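Side-chain contacts in N-acetyl-beta-D glucosaminidase (Rhizomucor miehei CAU432, PDB 4ZM6), which probably hydrolyses N-acetyl-beta-D-glucosaminides through a glycoside hydrolase family 3 domain, and probably acetylates glucosamine with acetyl-CoA through a GCN5-related region: residues A[77-82]-A[120-125]; A[130-135]-A[167-172]; A[736-741]-A[797-802]; A[743-748]-A[777-782]. All coordinates share one frame; numbering follows the deposited sequence.

Contact 1 (A[77-82]-A[120-125]); sequences IAVDQE and KELLTL
Val79 O is gripped by two backbone nitrogens. Leu131 N bonds to it from just past the neighbouring strand 129-130, and Gln81 N adds a weak bond of 3.3 Å to Val79 O from two residues further on. These bonds fix the backbone just where Val79 turns its side chain toward the helix. Across the contact, Val79 and Leu122 reach for each other tip to tip. The closest pair is Val79 CG1 and Leu122 CD2, at 3.9 Å. CG1 sits between the backbone N and the carbonyl carbon (chi1 72°), and this branch does the touching. Leu122 spreads its two methyls over two residues. CD2 goes to Val79, while Leu122 CD1 lies 4.3 Å from Gln81 CB. The CB and CG of Gln81 lie beside this methyl, while Gln81 OE1 turns to a weak bond with Arg88 N.

Strand 76-79 belongs to the parallel sheet of the family 3 TIM-barrel domain. Helix 108-125 comes later in the chain and leads to strand 129-130, which runs parallel to strand 76-79. This is a beta-alpha-beta crossover, and Leu122 is a helix residue facing the first strand. It also touches Asn130 of the second strand, so it packs on both.

The helix has a polar bond of its own. Thr124 OG1 donates to Glu121 O over 2.8 Å, from a position tilted 29° from the carbonyl plane. On the other segment, Asp80 and Glu82 both form salt bridges to Lys179.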
# COMPACT_ATOMS: atom_id res chain seq x y z
N ILE A 77 20.41 24.76 18.46
CA ILE A 77 21.18 24.01 19.44
C ILE A 77 20.68 22.56 19.44
O ILE A 77 19.68 22.23 20.07
CB ILE A 77 21.05 24.63 20.84
CG1 ILE A 77 21.56 26.08 20.82
CG2 ILE A 77 21.82 23.82 21.88
CD1 ILE A 77 21.47 26.79 22.15
N ALA A 78 21.40 21.71 18.71
CA ALA A 78 20.97 20.34 18.46
C ALA A 78 21.53 19.35 19.48
O ALA A 78 22.40 19.69 20.28
CB ALA A 78 21.37 19.93 17.05
N VAL A 79 21.02 18.12 19.43
CA VAL A 79 21.44 17.05 20.33
C VAL A 79 20.96 15.68 19.83
O VAL A 79 19.90 15.58 19.20
CB VAL A 79 20.92 17.31 21.76
CG1 VAL A 79 19.42 17.08 21.85
CG2 VAL A 79 21.65 16.43 22.77
N ASP A 80 21.74 14.64 20.10
CA ASP A 80 21.34 13.26 19.79
C ASP A 80 20.55 12.67 20.95
O ASP A 80 21.11 11.92 21.76
CB ASP A 80 22.57 12.38 19.57
CG ASP A 80 23.13 12.48 18.19
OD1 ASP A 80 22.40 12.19 17.22
OD2 ASP A 80 24.33 12.83 18.07
N GLN A 81 19.26 12.96 21.03
CA GLN A 81 18.43 12.39 22.09
C GLN A 81 17.50 11.30 21.55
O GLN A 81 16.34 11.56 21.24
CB GLN A 81 17.64 13.49 22.81
CG GLN A 81 16.84 13.01 24.02
CD GLN A 81 17.70 12.32 25.08
OE1 GLN A 81 18.90 12.57 25.18
NE2 GLN A 81 17.08 11.46 25.87
N GLU A 82 18.03 10.08 21.46
CA GLU A 82 17.28 8.94 20.93
C GLU A 82 16.54 8.16 22.02
O GLU A 82 15.64 7.38 21.71
CB GLU A 82 18.21 8.01 20.15
CG GLU A 82 18.79 8.67 18.91
CD GLU A 82 19.74 7.77 18.15
OE1 GLU A 82 20.63 8.30 17.46
OE2 GLU A 82 19.61 6.53 18.23
N LYS A 120 9.37 18.78 25.00
CA LYS A 120 9.03 19.72 26.07
C LYS A 120 10.25 19.97 26.96
O LYS A 120 10.64 21.11 27.19
CB LYS A 120 7.87 19.17 26.91
CG LYS A 120 7.13 20.19 27.77
CD LYS A 120 6.07 19.49 28.62
CE LYS A 120 4.89 20.38 28.96
NZ LYS A 120 5.19 21.37 30.03
N GLU A 121 10.86 18.88 27.43
CA GLU A 121 12.06 18.95 28.27
C GLU A 121 13.21 19.65 27.54
O GLU A 121 13.81 20.57 28.08
CB GLU A 121 12.49 17.56 28.74
CG GLU A 121 11.57 16.96 29.80
CD GLU A 121 12.12 15.70 30.46
OE1 GLU A 121 13.29 15.34 30.20
OE2 GLU A 121 11.38 15.07 31.25
N LEU A 122 13.50 19.21 26.33
CA LEU A 122 14.57 19.82 25.54
C LEU A 122 14.36 21.31 25.28
O LEU A 122 15.30 22.09 25.33
CB LEU A 122 14.74 19.08 24.20
CG LEU A 122 15.35 17.68 24.25
CD1 LEU A 122 15.21 16.99 22.91
CD2 LEU A 122 16.82 17.73 24.65
N LEU A 123 13.12 21.70 25.01
CA LEU A 123 12.82 23.09 24.66
C LEU A 123 12.99 24.05 25.83
O LEU A 123 13.45 25.18 25.65
CB LEU A 123 11.41 23.22 24.07
CG LEU A 123 11.03 24.59 23.48
CD1 LEU A 123 12.04 25.06 22.45
CD2 LEU A 123 9.64 24.53 22.85
N THR A 124 12.62 23.61 27.04
CA THR A 124 12.79 24.45 28.23
C THR A 124 14.27 24.66 28.53
O THR A 124 14.67 25.74 28.98
CB THR A 124 12.09 23.85 29.46
OG1 THR A 124 12.64 22.56 29.75
CG2 THR A 124 10.59 23.72 29.23
N LEU A 125 15.09 23.63 28.28
CA LEU A 125 16.54 23.72 28.49
C LEU A 125 17.28 24.51 27.41
O LEU A 125 18.44 24.86 27.58
CB LEU A 125 17.15 22.31 28.59
CG LEU A 125 16.62 21.40 29.70
CD1 LEU A 125 17.33 20.05 29.66
CD2 LEU A 125 16.78 22.04 31.07

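Contact 2 (A[130-135]-A[167-172]); sequences NLAPVL and EGYQRG
Asn130 lays its amide nitrogen over one face of the Tyr169 ring. The tyrosine comes from the last turn of helix 155-171, which packs on the loop leaving strand 129-130 in the TIM-barrel domain. This amide-aromatic contact is the main one. Asn130 ND2 is 3.3 Å from Tyr169 CE1 and 3.4 Å from Tyr169 CZ. The amide stands steeply on the ring, with the two planes 73° apart. Asn130 CG is anti to the backbone N (chi1 -168°), which carries the amide out toward the helix. ND2 is also hydrogen-bonded to Gln81 O, so its position over the ring is fixed from a second direction.

The apolar part is smaller. Ala132 CB approaches the same ring obliquely, 4.1 Å from Tyr169 CE2. Elsewhere the ring touches Ala115 and Ile118 of helix 108-125, so it lies between that helix and the loop. Tyr169 OH has a weak hydrogen bond to Asn83 OD1.

Backbone bonds shape the loop. Leu131 is the centre of an inverse gamma turn, closed by a weak bond of 2.9 Å from Ala132 N to Asn130 O. The peptide bond before Pro133 is cis.

Ionic pairs lie on another side of the helix. Glu167 OE2 bridges to Arg640 NE of the acetyltransferase region, and Arg171 NH2 to the terminal carboxylate of Phe858. One turn of helix apart, the two are also joined to each other, with Arg171 NH1 2.6 Å from Glu167 OE1.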
# COMPACT_ATOMS: atom_id res chain seq x y z
N ASN A 130 16.27 18.04 17.86
CA ASN A 130 16.67 16.69 18.20
C ASN A 130 17.06 15.93 16.93
O ASN A 130 16.27 15.84 15.99
CB ASN A 130 15.55 15.97 18.95
CG ASN A 130 16.01 14.67 19.58
OD1 ASN A 130 17.17 14.27 19.45
ND2 ASN A 130 15.10 14.00 20.29
N LEU A 131 18.28 15.41 16.90
CA LEU A 131 18.76 14.62 15.77
C LEU A 131 18.16 13.22 15.90
O LEU A 131 18.79 12.29 16.39
CB LEU A 131 20.29 14.57 15.74
CG LEU A 131 20.99 15.93 15.70
CD1 LEU A 131 22.49 15.75 15.90
CD2 LEU A 131 20.70 16.66 14.40
N ALA A 132 16.91 13.11 15.47
CA ALA A 132 16.12 11.91 15.64
C ALA A 132 14.85 12.07 14.81
O ALA A 132 14.51 13.19 14.41
CB ALA A 132 15.80 11.70 17.11
N PRO A 133 14.12 10.97 14.56
CA PRO A 133 14.37 9.62 15.01
C PRO A 133 15.23 8.83 14.03
O PRO A 133 15.51 9.28 12.93
CB PRO A 133 12.97 9.02 15.04
CG PRO A 133 12.30 9.67 13.88
CD PRO A 133 12.91 11.04 13.74
N VAL A 134 15.64 7.65 14.47
CA VAL A 134 16.33 6.69 13.63
C VAL A 134 15.28 5.91 12.85
O VAL A 134 14.36 5.34 13.44
CB VAL A 134 17.19 5.74 14.50
CG1 VAL A 134 17.76 4.59 13.68
CG2 VAL A 134 18.31 6.52 15.17
N LEU A 135 15.40 5.90 11.53
CA LEU A 135 14.51 5.11 10.67
C LEU A 135 15.25 3.93 10.02
O LEU A 135 14.74 3.31 9.08
CB LEU A 135 13.89 5.99 9.59
CG LEU A 135 13.10 7.22 10.05
CD1 LEU A 135 12.30 7.77 8.89
CD2 LEU A 135 12.17 6.90 11.20
N GLU A 167 6.28 13.60 14.36
CA GLU A 167 5.14 14.39 14.82
C GLU A 167 5.40 14.86 16.25
O GLU A 167 5.47 16.05 16.51
CB GLU A 167 3.83 13.59 14.74
CG GLU A 167 2.68 14.17 15.57
CD GLU A 167 1.32 13.58 15.23
OE1 GLU A 167 0.35 13.86 15.96
OE2 GLU A 167 1.20 12.85 14.23
N GLY A 168 5.56 13.91 17.16
CA GLY A 168 5.73 14.22 18.58
C GLY A 168 6.76 15.29 18.87
O GLY A 168 6.48 16.25 19.60
N TYR A 169 7.95 15.14 18.30
CA TYR A 169 9.04 16.08 18.54
C TYR A 169 8.70 17.45 18.00
O TYR A 169 8.83 18.44 18.71
CB TYR A 169 10.34 15.60 17.88
CG TYR A 169 11.01 14.41 18.55
CD1 TYR A 169 11.30 14.43 19.91
CD2 TYR A 169 11.37 13.29 17.82
CE1 TYR A 169 11.91 13.35 20.53
CE2 TYR A 169 11.99 12.20 18.43
CZ TYR A 169 12.26 12.23 19.78
OH TYR A 169 12.87 11.15 20.37
N GLN A 170 8.25 17.50 16.75
CA GLN A 170 7.97 18.77 16.07
C GLN A 170 6.72 19.44 16.60
O GLN A 170 6.56 20.66 16.51
CB GLN A 170 7.85 18.54 14.56
CG GLN A 170 9.14 18.04 13.95
CD GLN A 170 9.07 17.88 12.45
OE1 GLN A 170 7.99 17.78 11.87
NE2 GLN A 170 10.22 17.87 11.81
N ARG A 171 5.82 18.64 17.16
CA ARG A 171 4.63 19.15 17.82
C ARG A 171 5.03 19.99 19.03
O ARG A 171 4.37 20.98 19.35
CB ARG A 171 3.74 17.98 18.24
CG ARG A 171 2.27 18.30 18.31
CD ARG A 171 1.48 17.27 17.52
NE ARG A 171 0.08 17.67 17.44
CZ ARG A 171 -0.78 17.22 16.53
NH1 ARG A 171 -0.41 16.36 15.60
NH2 ARG A 171 -2.04 17.66 16.56
N GLY A 172 6.13 19.60 19.68
CA GLY A 172 6.70 20.38 20.79
C GLY A 172 7.69 21.46 20.36
O GLY A 172 8.55 21.85 21.15

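Contact 3 (A[736-741]-A[797-802]); sequences LSTYQH and MACVGV
Helix 736-745 packs on strand 794-802, and the backbones come nearest at Thr738 and Cys799, whose CA atoms are 8.4 Å apart. Cys799 has a left-handed backbone conformation, with positive phi, inside the strand. Its side chain points toward the helix.

Tyr739 carries most of the contact. Its first bond does not aim at the strand, but the ring swings round so that its end comes near (chi1 -79°, CG anti to the carbonyl carbon). Tyr739 OH donates a hydrogen bond of 2.8 Å to Cys799 O. The donor is tilted 20° from the carbonyl plane. The same hydroxyl is hydrogen-bonded to Ser766 OG on strand 763-771, so the phenol end reaches two adjacent strands. Beside this bond the ring approaches Cys799 obliquely, with Tyr739 CE1 3.6 Å from Cys799 CB. Thr738 adds its methyl: Thr738 CG2 lies 4.2 Å from Cys799 SG.

The order of helices and strands is consistent with the GNAT fold, with an early helix lying on the antiparallel strands. Ile768 touches Thr738, Tyr739 and Cys799 and extends the apolar surface. Val800 points away from this helix and, with Met797, packs on helix 811-825.

The chemistry is thus mostly apolar, with one directed bond across the segments. Cys799 O and Ser766 OG together satisfy the hydroxyl of a buried tyrosine, one partner from each strand.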
# COMPACT_ATOMS: atom_id res chain seq x y z
N LEU A 736 -22.30 26.69 7.27
CA LEU A 736 -22.66 26.71 5.85
C LEU A 736 -22.75 25.31 5.24
O LEU A 736 -23.74 24.98 4.59
CB LEU A 736 -21.66 27.56 5.06
CG LEU A 736 -21.88 27.69 3.55
CD1 LEU A 736 -23.33 28.02 3.21
CD2 LEU A 736 -20.95 28.76 2.98
N SER A 737 -21.74 24.48 5.48
CA SER A 737 -21.69 23.13 4.89
C SER A 737 -22.86 22.22 5.33
O SER A 737 -23.25 21.31 4.59
CB SER A 737 -20.37 22.44 5.22
OG SER A 737 -20.39 21.95 6.55
N THR A 738 -23.39 22.45 6.52
CA THR A 738 -24.52 21.67 7.02
C THR A 738 -25.81 22.04 6.29
O THR A 738 -26.61 21.17 5.93
CB THR A 738 -24.71 21.86 8.53
OG1 THR A 738 -23.51 21.48 9.19
CG2 THR A 738 -25.85 21.01 9.05
N TYR A 739 -26.02 23.34 6.09
CA TYR A 739 -27.14 23.83 5.30
C TYR A 739 -27.00 23.34 3.86
O TYR A 739 -27.97 22.85 3.27
CB TYR A 739 -27.21 25.36 5.36
CG TYR A 739 -27.84 25.91 6.64
CD1 TYR A 739 -27.07 26.15 7.78
CD2 TYR A 739 -29.19 26.20 6.69
CE1 TYR A 739 -27.65 26.66 8.94
CE2 TYR A 739 -29.78 26.71 7.84
CZ TYR A 739 -29.01 26.94 8.96
OH TYR A 739 -29.62 27.44 10.09
N GLN A 740 -25.79 23.45 3.31
CA GLN A 740 -25.50 22.96 1.95
C GLN A 740 -25.76 21.46 1.79
O GLN A 740 -26.19 21.01 0.73
CB GLN A 740 -24.05 23.26 1.58
CG GLN A 740 -23.78 24.72 1.24
CD GLN A 740 -22.32 25.00 0.94
OE1 GLN A 740 -21.44 24.28 1.41
NE2 GLN A 740 -22.06 26.04 0.16
N HIS A 741 -25.47 20.70 2.84
CA HIS A 741 -25.63 19.25 2.79
C HIS A 741 -27.11 18.89 2.64
O HIS A 741 -27.47 18.03 1.83
CB HIS A 741 -25.00 18.62 4.03
CG HIS A 741 -25.41 17.20 4.27
ND1 HIS A 741 -26.64 16.87 4.78
CD2 HIS A 741 -24.74 16.04 4.10
CE1 HIS A 741 -26.73 15.56 4.90
NE2 HIS A 741 -25.59 15.03 4.50
N MET A 797 -34.23 20.46 16.15
CA MET A 797 -33.68 21.61 15.44
C MET A 797 -32.18 21.74 15.67
O MET A 797 -31.63 21.08 16.55
CB MET A 797 -34.39 22.90 15.88
CG MET A 797 -34.04 23.36 17.29
SD MET A 797 -35.11 24.68 17.87
CE MET A 797 -36.58 23.74 18.24
N ALA A 798 -31.54 22.60 14.89
CA ALA A 798 -30.09 22.79 14.95
C ALA A 798 -29.66 24.07 14.24
O ALA A 798 -30.47 24.75 13.61
CB ALA A 798 -29.38 21.59 14.34
N CYS A 799 -28.38 24.40 14.35
CA CYS A 799 -27.80 25.57 13.70
C CYS A 799 -28.72 26.79 13.78
O CYS A 799 -29.00 27.46 12.79
CB CYS A 799 -27.43 25.22 12.26
SG CYS A 799 -26.37 23.75 12.16
N VAL A 800 -29.17 27.05 15.01
CA VAL A 800 -29.97 28.22 15.35
C VAL A 800 -29.04 29.41 15.46
O VAL A 800 -28.00 29.35 16.12
CB VAL A 800 -30.66 28.03 16.71
CG1 VAL A 800 -31.40 29.29 17.12
CG2 VAL A 800 -31.60 26.83 16.69
N GLY A 801 -29.42 30.51 14.81
CA GLY A 801 -28.59 31.71 14.80
C GLY A 801 -29.32 32.95 14.31
O GLY A 801 -30.10 32.89 13.36
N VAL A 802 -29.06 34.06 14.98
CA VAL A 802 -29.58 35.37 14.59
C VAL A 802 -28.41 36.19 14.07
O VAL A 802 -27.27 35.96 14.46
CB VAL A 802 -30.19 36.08 15.80
CG1 VAL A 802 -30.89 37.37 15.39
CG2 VAL A 802 -31.15 35.13 16.53

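Contact 4 (A[743-748]-A[777-782]); sequences VELGDY and EYRSDL
Asp747 OD2 meets Arg779 at the edge of the guanidinium, near its plane. The carboxylate is turned steeply against that plane, by 69°. Arg779 NH1 donates to Asp747 OD2 over 2.6 Å. The nitrogen comes from above the carboxylate, 39° out of its plane. The arginine chain is bent at its second and third torsions (chi2 -78°), and this folds the guanidinium back beside its own loop. There Asp781 takes it side-on. Arg779 NE bonds to Asp781 OD1 at 3.1 Å, and Arg779 NH2 to Asp781 OD2 at 2.9 Å.

The three residues form a salt-bridge network in the second acetyltransferase region. It joins the end of helix 736-745 to the loop between strands 763-771 and 794-802. The helix stops in a Schellman motif, with Gly746 at positive phi, and Asp747 follows directly. Asp750 OD2 is a further partner of NH1, and Leu769 O of NH2.

Leu745 crosses Tyr778 at about a right angle. Leu745 CD1 is 4.1 Å from Tyr778 CB, and Leu745 CD2 lies at the ring edge. Leu745 CD1 also rests 4.0 Å from Arg779 CD, over the aliphatic part of the arginine.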
# COMPACT_ATOMS: atom_id res chain seq x y z
N VAL A 743 -29.54 20.95 1.52
CA VAL A 743 -30.00 21.42 0.22
C VAL A 743 -29.71 20.40 -0.87
O VAL A 743 -30.53 20.22 -1.77
CB VAL A 743 -29.39 22.80 -0.14
CG1 VAL A 743 -29.57 23.12 -1.62
CG2 VAL A 743 -30.03 23.89 0.72
N GLU A 744 -28.57 19.73 -0.80
CA GLU A 744 -28.22 18.70 -1.78
C GLU A 744 -29.26 17.59 -1.79
O GLU A 744 -29.58 17.05 -2.84
CB GLU A 744 -26.82 18.13 -1.52
CG GLU A 744 -26.24 17.29 -2.64
CD GLU A 744 -26.71 15.85 -2.62
OE1 GLU A 744 -26.88 15.27 -1.52
OE2 GLU A 744 -26.92 15.28 -3.72
N LEU A 745 -29.79 17.26 -0.60
CA LEU A 745 -30.86 16.27 -0.46
C LEU A 745 -32.28 16.80 -0.76
O LEU A 745 -33.23 16.02 -0.81
CB LEU A 745 -30.86 15.70 0.96
CG LEU A 745 -29.63 14.93 1.45
CD1 LEU A 745 -29.90 14.40 2.85
CD2 LEU A 745 -29.27 13.78 0.51
N GLY A 746 -32.42 18.12 -0.93
CA GLY A 746 -33.72 18.73 -1.20
C GLY A 746 -34.62 18.91 0.01
O GLY A 746 -35.83 19.01 -0.13
N ASP A 747 -34.03 18.97 1.20
CA ASP A 747 -34.81 19.17 2.43
C ASP A 747 -35.01 20.65 2.71
O ASP A 747 -34.60 21.16 3.76
CB ASP A 747 -34.15 18.46 3.62
CG ASP A 747 -34.74 17.10 3.88
OD1 ASP A 747 -35.83 16.82 3.35
OD2 ASP A 747 -34.12 16.31 4.64
N TYR A 748 -35.67 21.32 1.77
CA TYR A 748 -35.97 22.75 1.90
C TYR A 748 -37.03 23.02 2.96
O TYR A 748 -37.05 24.11 3.54
CB TYR A 748 -36.42 23.32 0.56
CG TYR A 748 -35.31 23.56 -0.42
CD1 TYR A 748 -34.60 24.76 -0.41
CD2 TYR A 748 -34.96 22.60 -1.37
CE1 TYR A 748 -33.58 24.99 -1.32
CE2 TYR A 748 -33.95 22.83 -2.28
CZ TYR A 748 -33.26 24.03 -2.25
OH TYR A 748 -32.25 24.28 -3.15
N GLU A 777 -34.12 10.44 4.08
CA GLU A 777 -33.66 9.23 4.78
C GLU A 777 -32.16 9.26 5.14
O GLU A 777 -31.73 8.55 6.05
CB GLU A 777 -33.98 7.97 3.97
CG GLU A 777 -33.20 7.82 2.67
CD GLU A 777 -33.44 6.50 1.96
OE1 GLU A 777 -34.17 5.63 2.50
OE2 GLU A 777 -32.90 6.33 0.84
N TYR A 778 -31.38 10.08 4.43
CA TYR A 778 -29.95 10.24 4.72
C TYR A 778 -29.65 11.37 5.72
O TYR A 778 -28.49 11.77 5.87
CB TYR A 778 -29.13 10.45 3.43
CG TYR A 778 -29.18 9.29 2.45
CD1 TYR A 778 -29.36 7.98 2.89
CD2 TYR A 778 -29.04 9.51 1.08
CE1 TYR A 778 -29.41 6.93 1.99
CE2 TYR A 778 -29.08 8.45 0.18
CZ TYR A 778 -29.27 7.16 0.65
OH TYR A 778 -29.32 6.10 -0.22
N ARG A 779 -30.67 11.86 6.41
CA ARG A 779 -30.46 12.82 7.48
C ARG A 779 -30.20 12.06 8.77
O ARG A 779 -31.00 11.22 9.18
CB ARG A 779 -31.67 13.74 7.63
CG ARG A 779 -31.91 14.64 6.43
CD ARG A 779 -30.96 15.83 6.41
NE ARG A 779 -31.20 16.75 7.53
CZ ARG A 779 -32.22 17.59 7.63
NH1 ARG A 779 -33.16 17.67 6.68
NH2 ARG A 779 -32.33 18.37 8.71
N SER A 780 -29.07 12.36 9.40
CA SER A 780 -28.66 11.70 10.64
C SER A 780 -28.79 12.65 11.83
O SER A 780 -28.24 12.38 12.90
CB SER A 780 -27.23 11.19 10.51
OG SER A 780 -26.39 12.17 9.93
N ASP A 781 -29.52 13.76 11.66
CA ASP A 781 -29.79 14.72 12.74
C ASP A 781 -30.28 13.99 13.99
O ASP A 781 -29.73 14.16 15.09
CB ASP A 781 -30.86 15.75 12.34
CG ASP A 781 -30.46 16.60 11.14
OD1 ASP A 781 -29.85 16.05 10.19
OD2 ASP A 781 -30.78 17.81 11.12
N LEU A 782 -31.30 13.17 13.81
CA LEU A 782 -31.87 12.40 14.89
C LEU A 782 -31.83 10.93 14.53
O LEU A 782 -32.48 10.50 13.58
CB LEU A 782 -33.30 12.85 15.18
CG LEU A 782 -34.10 12.08 16.23
CD1 LEU A 782 -33.47 12.21 17.61
CD2 LEU A 782 -35.54 12.57 16.26

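Contacts 1 and 2 are buried in the TIM-barrel domain, with centres 10 Å apart. Strand 76-79 of contact 1 lies beside strand 129-130, where contact 2 begins. One backbone bond and one bond from an asparagine amide run between them. Contacts 3 and 4 lie in the second acetyltransferase region and are only partly buried. Both use helix 736-745, and contact 4 is nested inside the loop closed by contact 3. Contacts 1 and 4 are about 52 Å apart, centre to centre. The chemistry follows place. Contact 1 is aliphatic, contact 2 sets an amide on a ring, contact 3 adds one hydrogen bond to apolar packing, and contact 4 joins a salt bridge to leucine packing.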